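Local atomic coordinates of 3-oxoacyl-(acyl-carrier protein) synthase II (PDB entry 1J3N), a protein that probably catalyses the condensation of an acyl group with malonyl-acyl-carrier protein that lengthens the chain in fatty acid synthesis, working as a homodimer of the thiolase-fold family. Residues Val52-Leu60 / Gln73-Leu81; Leu93-Thr104 / Gly149-Val158. All coordinates share one frame; numbering follows the deposited sequence.

Contact 1 of 2, residues Val52-Leu60 / Gln73-Leu81; sequences VDVDPGAYL and QYALIAAQL
Y59 lays one face of its ring on I77, a CH-pi contact in which CG2 sits 4.0 Å from the centroid of the Y59 ring and only 6° off the normal. In this thiolase-fold condensing enzyme the contact packs the loop 52-60, which follows strand 48-50, along helix 70-86 in the N-terminal half. The two branches of I77 divide the work: CG2 takes the ring, while CG1, anti to the carbonyl carbon (chi1 -68°), carries CD1 up against V54 and P56, reaching V54 CG1 at 4.2 Å. L81 brings CD2 obliquely to 3.8 Å from Y59 CE1. The amide of Q80 stands at the ring edge, its plane turned 71° from the ring and its NE2 3.9 Å from Y59 CD1. That amide is held from elsewhere, NE2 by E84 and OE1 by R147. R147 also donates, weakly, to Y59 O, so its guanidinium bridges two acceptors, Y59 O and Q80 OE1, that lie 3.4 Å apart without bonding each other. P56 O accepts from both Y59 N and L60 N, which closes the turn from which the ring projects. L60 meets L76 at about a right angle, with CD1 of L60 4.0 Å from CD1 of L76. Near the start of the loop, the Y74 ring comes obliquely to V54 CG1, and its hydroxyl, bonded to R70, lies 4.3 Å from V52 CB. Q73 extends its chain to P56 and gives its NE2 to L68 O, while Q73 OE1 rests 3.3 Å from P56 CB, against the proline ring.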
# COMPACT_ATOMS: atom_id res chain seq x y z
N VAL A 52 10.43 -21.54 -4.05
CA VAL A 52 11.69 -21.16 -3.43
C VAL A 52 12.07 -22.25 -2.43
O VAL A 52 11.20 -22.82 -1.78
CB VAL A 52 11.55 -19.82 -2.66
CG1 VAL A 52 12.71 -19.66 -1.69
CG2 VAL A 52 11.52 -18.64 -3.64
N ASP A 53 13.36 -22.53 -2.34
CA ASP A 53 13.87 -23.52 -1.40
C ASP A 53 14.80 -22.79 -0.44
O ASP A 53 15.91 -22.43 -0.81
CB ASP A 53 14.65 -24.62 -2.13
CG ASP A 53 13.75 -25.54 -2.93
OD1 ASP A 53 12.69 -25.94 -2.39
OD2 ASP A 53 14.11 -25.88 -4.08
N VAL A 54 14.34 -22.57 0.78
CA VAL A 54 15.15 -21.87 1.76
C VAL A 54 14.78 -22.32 3.17
O VAL A 54 13.62 -22.64 3.45
CB VAL A 54 14.96 -20.33 1.66
CG1 VAL A 54 13.57 -19.94 2.13
CG2 VAL A 54 16.02 -19.62 2.48
N ASP A 55 15.77 -22.36 4.05
CA ASP A 55 15.57 -22.75 5.44
C ASP A 55 15.43 -21.48 6.28
O ASP A 55 16.43 -20.88 6.68
CB ASP A 55 16.75 -23.59 5.92
CG ASP A 55 16.61 -24.03 7.36
OD1 ASP A 55 15.49 -23.97 7.91
OD2 ASP A 55 17.63 -24.46 7.95
N PRO A 56 14.19 -21.06 6.55
CA PRO A 56 13.96 -19.85 7.35
C PRO A 56 14.68 -19.94 8.69
O PRO A 56 15.21 -18.95 9.18
CB PRO A 56 12.44 -19.83 7.51
CG PRO A 56 11.96 -20.54 6.28
CD PRO A 56 12.92 -21.69 6.18
N GLY A 57 14.67 -21.13 9.27
CA GLY A 57 15.33 -21.35 10.55
C GLY A 57 16.81 -21.01 10.48
O GLY A 57 17.46 -20.81 11.51
N ALA A 58 17.34 -20.92 9.27
CA ALA A 58 18.75 -20.58 9.08
C ALA A 58 18.96 -19.07 9.15
O ALA A 58 20.09 -18.59 9.26
CB ALA A 58 19.25 -21.12 7.73
N TYR A 59 17.86 -18.32 9.10
CA TYR A 59 17.93 -16.86 9.15
C TYR A 59 17.26 -16.27 10.38
O TYR A 59 17.76 -15.32 10.98
CB TYR A 59 17.29 -16.26 7.90
CG TYR A 59 18.05 -16.58 6.64
CD1 TYR A 59 19.11 -15.77 6.23
CD2 TYR A 59 17.75 -17.71 5.89
CE1 TYR A 59 19.86 -16.09 5.10
CE2 TYR A 59 18.50 -18.04 4.76
CZ TYR A 59 19.55 -17.22 4.37
OH TYR A 59 20.30 -17.55 3.27
N LEU A 60 16.12 -16.85 10.77
CA LEU A 60 15.36 -16.37 11.91
C LEU A 60 15.33 -17.40 13.04
O LEU A 60 15.69 -18.56 12.85
CB LEU A 60 13.93 -16.05 11.48
CG LEU A 60 13.80 -15.37 10.11
CD1 LEU A 60 12.34 -15.12 9.79
CD2 LEU A 60 14.59 -14.08 10.10
N GLN A 73 8.18 -13.96 6.30
CA GLN A 73 9.41 -14.73 6.43
C GLN A 73 10.35 -14.42 5.26
O GLN A 73 11.55 -14.25 5.44
CB GLN A 73 9.10 -16.22 6.49
CG GLN A 73 8.63 -16.69 7.86
CD GLN A 73 8.43 -18.19 7.92
OE1 GLN A 73 9.25 -18.96 7.40
NE2 GLN A 73 7.35 -18.63 8.56
N TYR A 74 9.80 -14.34 4.06
CA TYR A 74 10.61 -14.04 2.89
C TYR A 74 11.16 -12.62 2.95
O TYR A 74 12.33 -12.38 2.64
CB TYR A 74 9.80 -14.21 1.60
CG TYR A 74 9.41 -15.64 1.28
CD1 TYR A 74 9.91 -16.71 2.03
CD2 TYR A 74 8.57 -15.93 0.21
CE1 TYR A 74 9.57 -18.02 1.73
CE2 TYR A 74 8.23 -17.24 -0.10
CZ TYR A 74 8.74 -18.28 0.66
OH TYR A 74 8.41 -19.59 0.34
N ALA A 75 10.33 -11.67 3.36
CA ALA A 75 10.79 -10.28 3.44
C ALA A 75 11.95 -10.10 4.43
O ALA A 75 12.90 -9.36 4.15
CB ALA A 75 9.64 -9.38 3.83
N LEU A 76 11.86 -10.75 5.59
CA LEU A 76 12.91 -10.65 6.60
C LEU A 76 14.21 -11.27 6.09
O LEU A 76 15.30 -10.74 6.32
CB LEU A 76 12.46 -11.32 7.91
CG LEU A 76 11.38 -10.55 8.68
CD1 LEU A 76 10.83 -11.37 9.83
CD2 LEU A 76 11.99 -9.26 9.19
N ILE A 77 14.08 -12.38 5.37
CA ILE A 77 15.25 -13.06 4.82
C ILE A 77 15.91 -12.19 3.75
O ILE A 77 17.13 -12.04 3.73
CB ILE A 77 14.85 -14.43 4.21
CG1 ILE A 77 14.42 -15.38 5.33
CG2 ILE A 77 16.03 -15.01 3.41
CD1 ILE A 77 13.81 -16.69 4.81
N ALA A 78 15.10 -11.61 2.86
CA ALA A 78 15.63 -10.76 1.80
C ALA A 78 16.28 -9.51 2.38
O ALA A 78 17.32 -9.06 1.91
CB ALA A 78 14.53 -10.38 0.81
N ALA A 79 15.66 -8.94 3.41
CA ALA A 79 16.20 -7.74 4.05
C ALA A 79 17.55 -8.05 4.69
O ALA A 79 18.47 -7.24 4.60
CB ALA A 79 15.21 -7.21 5.10
N GLN A 80 17.67 -9.21 5.33
CA GLN A 80 18.94 -9.59 5.95
C GLN A 80 20.00 -9.74 4.86
O GLN A 80 21.11 -9.20 4.97
CB GLN A 80 18.81 -10.91 6.73
CG GLN A 80 20.06 -11.26 7.54
CD GLN A 80 19.87 -12.49 8.43
OE1 GLN A 80 18.79 -12.74 8.96
NE2 GLN A 80 20.95 -13.26 8.60
N LEU A 81 19.66 -10.47 3.80
CA LEU A 81 20.57 -10.66 2.68
C LEU A 81 20.96 -9.30 2.09
O LEU A 81 22.11 -9.08 1.70
CB LEU A 81 19.91 -11.52 1.60
CG LEU A 81 19.54 -12.98 1.93
CD1 LEU A 81 18.85 -13.61 0.73
CD2 LEU A 81 20.78 -13.76 2.30

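Contact 2 of 2, residues Leu93-Thr104 / Gly149-Val158; sequences LDPERVGTLVGT and GFTGPSSTVV
F150 carries V98 on one face of its ring: CG1 of V98 stands 3.4 Å from the ring centroid, 13° off the normal, a tight CH-pi contact. At the ring edge is T100, whose CG2 lies 4.0 Å from F150 CD2; L93 CD1 approaches obliquely, and the ring of Y148 meets F150 from outside the two segments. The contact pairs strand 98-103 of the thiolase-fold core with the extended segment 149-158, which makes a single beta bridge to it, T100 with S154. V98 reaches the ring because CG1 is anti to the backbone N (chi1 178°). Replacing F150 by an alanine would remove the ring and is likely to leave V98 CG1 without the face it rests on, with a gap beside T100 CG2.

Backbone bonds carry the register on from there. T151 N donates to P95 O at 2.7 Å, and G152 N reaches V98 O only weakly. T100 is gripped twice by its backbone: its N gives a nearly straight bond (163°) to P153 O, and its O accepts from S155 N. Its hydroxyl lies 2.8 Å from S154 OG and donates to a water that in turn donates to F150 O and G152 O, so the water ties T100 OG1 to the carbonyls of F150 and G152. Farther along, L101 lays CD2 against S155 O. The outer side of 149-158 meets the second subunit, where S154 O is bonded to H399 of that chain and V158 packs on its own counterpart. At the far end, a second water donates to V102 O and accepts from T156 OG1, 2.7 Å away.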
# COMPACT_ATOMS: atom_id res chain seq x y z
N LEU A 93 24.30 2.54 11.61
CA LEU A 93 23.32 3.37 10.93
C LEU A 93 22.47 4.12 11.95
O LEU A 93 22.15 3.58 13.01
CB LEU A 93 22.38 2.52 10.08
CG LEU A 93 22.92 1.79 8.86
CD1 LEU A 93 21.81 0.97 8.24
CD2 LEU A 93 23.47 2.80 7.86
N ASP A 94 22.11 5.36 11.63
CA ASP A 94 21.26 6.13 12.53
C ASP A 94 19.86 5.56 12.29
O ASP A 94 19.26 5.78 11.23
CB ASP A 94 21.33 7.62 12.17
CG ASP A 94 20.44 8.46 13.05
OD1 ASP A 94 20.59 9.70 13.03
OD2 ASP A 94 19.58 7.89 13.75
N PRO A 95 19.33 4.80 13.26
CA PRO A 95 18.01 4.19 13.15
C PRO A 95 16.86 5.11 12.75
O PRO A 95 15.90 4.67 12.12
CB PRO A 95 17.81 3.54 14.52
CG PRO A 95 18.61 4.43 15.43
CD PRO A 95 19.87 4.65 14.63
N GLU A 96 16.95 6.39 13.12
CA GLU A 96 15.91 7.34 12.80
C GLU A 96 15.94 7.75 11.34
O GLU A 96 14.97 8.31 10.82
CB GLU A 96 16.04 8.62 13.64
CG GLU A 96 15.96 8.40 15.13
CD GLU A 96 15.74 9.70 15.89
OE1 GLU A 96 16.38 10.71 15.54
OE2 GLU A 96 14.92 9.70 16.83
N ARG A 97 17.05 7.47 10.67
CA ARG A 97 17.22 7.85 9.28
C ARG A 97 17.07 6.69 8.31
O ARG A 97 17.31 6.83 7.11
CB ARG A 97 18.58 8.53 9.10
CG ARG A 97 18.77 9.76 10.00
CD ARG A 97 17.70 10.80 9.71
NE ARG A 97 17.71 11.17 8.29
CZ ARG A 97 16.74 11.85 7.69
NH1 ARG A 97 15.66 12.23 8.36
NH2 ARG A 97 16.86 12.15 6.40
N VAL A 98 16.66 5.54 8.84
CA VAL A 98 16.47 4.36 8.03
C VAL A 98 14.99 4.03 7.93
O VAL A 98 14.31 3.84 8.94
CB VAL A 98 17.19 3.13 8.60
CG1 VAL A 98 16.91 1.91 7.72
CG2 VAL A 98 18.69 3.39 8.66
N GLY A 99 14.49 3.98 6.70
CA GLY A 99 13.09 3.68 6.48
C GLY A 99 12.91 2.28 5.93
O GLY A 99 13.88 1.62 5.53
N THR A 100 11.67 1.82 5.93
CA THR A 100 11.32 0.50 5.44
C THR A 100 10.08 0.61 4.56
O THR A 100 9.13 1.32 4.88
CB THR A 100 11.04 -0.47 6.62
OG1 THR A 100 10.07 0.11 7.49
CG2 THR A 100 12.30 -0.73 7.43
N LEU A 101 10.10 -0.09 3.42
CA LEU A 101 8.98 -0.05 2.50
C LEU A 101 8.97 -1.30 1.62
O LEU A 101 9.40 -1.28 0.47
CB LEU A 101 9.06 1.20 1.61
CG LEU A 101 7.73 1.94 1.35
CD1 LEU A 101 7.97 3.11 0.40
CD2 LEU A 101 6.70 0.99 0.77
N VAL A 102 8.48 -2.40 2.19
CA VAL A 102 8.40 -3.66 1.46
C VAL A 102 6.93 -3.94 1.24
O VAL A 102 6.17 -4.12 2.19
CB VAL A 102 9.05 -4.80 2.25
CG1 VAL A 102 8.99 -6.10 1.45
CG2 VAL A 102 10.50 -4.45 2.56
N GLY A 103 6.51 -3.94 -0.02
CA GLY A 103 5.12 -4.18 -0.32
C GLY A 103 4.82 -5.64 -0.62
O GLY A 103 5.73 -6.47 -0.64
N THR A 104 3.55 -5.94 -0.82
CA THR A 104 3.11 -7.29 -1.14
C THR A 104 1.79 -7.12 -1.89
O THR A 104 1.14 -6.10 -1.78
CB THR A 104 2.88 -8.11 0.14
OG1 THR A 104 2.49 -9.44 -0.20
CG2 THR A 104 1.80 -7.47 1.00
N GLY A 149 15.28 -2.01 14.56
CA GLY A 149 15.10 -0.75 15.27
C GLY A 149 15.11 0.48 14.38
O GLY A 149 15.42 1.57 14.84
N PHE A 150 14.77 0.30 13.10
CA PHE A 150 14.73 1.41 12.15
C PHE A 150 13.47 2.21 12.43
O PHE A 150 12.36 1.71 12.24
CB PHE A 150 14.71 0.89 10.71
CG PHE A 150 15.92 0.07 10.33
CD1 PHE A 150 17.18 0.35 10.85
CD2 PHE A 150 15.80 -0.95 9.38
CE1 PHE A 150 18.30 -0.34 10.43
CE2 PHE A 150 16.92 -1.66 8.95
CZ PHE A 150 18.18 -1.36 9.47
N THR A 151 13.62 3.46 12.87
CA THR A 151 12.46 4.28 13.20
C THR A 151 12.09 5.35 12.16
O THR A 151 11.31 6.26 12.45
CB THR A 151 12.63 4.96 14.57
OG1 THR A 151 13.79 5.80 14.53
CG2 THR A 151 12.81 3.91 15.67
N GLY A 152 12.68 5.23 10.97
CA GLY A 152 12.35 6.15 9.90
C GLY A 152 10.99 5.71 9.36
O GLY A 152 10.47 4.67 9.77
N PRO A 153 10.39 6.48 8.43
CA PRO A 153 9.08 6.11 7.87
C PRO A 153 8.97 4.62 7.51
O PRO A 153 9.88 4.06 6.90
CB PRO A 153 8.97 7.02 6.65
CG PRO A 153 9.64 8.27 7.13
CD PRO A 153 10.88 7.74 7.84
N SER A 154 7.85 4.00 7.88
CA SER A 154 7.61 2.58 7.61
C SER A 154 6.27 2.46 6.88
O SER A 154 5.21 2.48 7.50
CB SER A 154 7.56 1.80 8.93
OG SER A 154 7.53 0.40 8.71
N SER A 155 6.32 2.34 5.55
CA SER A 155 5.10 2.24 4.77
C SER A 155 4.98 0.98 3.93
O SER A 155 5.93 0.20 3.81
CB SER A 155 4.94 3.48 3.88
OG SER A 155 3.59 3.61 3.45
N THR A 156 3.80 0.79 3.35
CA THR A 156 3.51 -0.38 2.54
C THR A 156 2.57 -0.06 1.38
O THR A 156 1.52 0.53 1.58
CB THR A 156 2.83 -1.48 3.40
OG1 THR A 156 3.71 -1.88 4.46
CG2 THR A 156 2.47 -2.68 2.54
N VAL A 157 2.96 -0.46 0.17
CA VAL A 157 2.13 -0.26 -1.00
C VAL A 157 1.67 -1.63 -1.50
O VAL A 157 2.42 -2.62 -1.42
CB VAL A 157 2.89 0.47 -2.14
CG1 VAL A 157 3.28 1.88 -1.70
CG2 VAL A 157 4.12 -0.32 -2.53
N VAL A 158 0.44 -1.69 -1.98
CA VAL A 158 -0.16 -2.90 -2.51
C VAL A 158 -0.79 -2.54 -3.84
O VAL A 158 -1.88 -1.96 -3.88
CB VAL A 158 -1.25 -3.46 -1.55
CG1 VAL A 158 -1.90 -4.70 -2.16
CG2 VAL A 158 -0.62 -3.80 -0.19
O HOH W 1 11.11 1.83 9.38
O HOH W 2 4.72 -4.42 4.34

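How the contacts relate
The two contacts come one after the other along the chain, helix 70-86 being followed by strand 98-103, and their centres lie 18 Å apart. They touch where A75 CB packs 4.1 Å from V102 CG1 of the strand. Helix 139-148 is their shared neighbour: its R147 and I144 meet contact 1 at Q80 and L76, while I144 also packs on T100 and V102 of contact 2. Segment 149-158 runs from its end to helix 163-176, at whose start this family would be expected to carry its nucleophilic cysteine. Strand 182-189 is another neighbour, pairing with strand 98-103 and touching Y74, A75 and A79. Contact 2 also faces the second subunit, whereas no other chain touches contact 1.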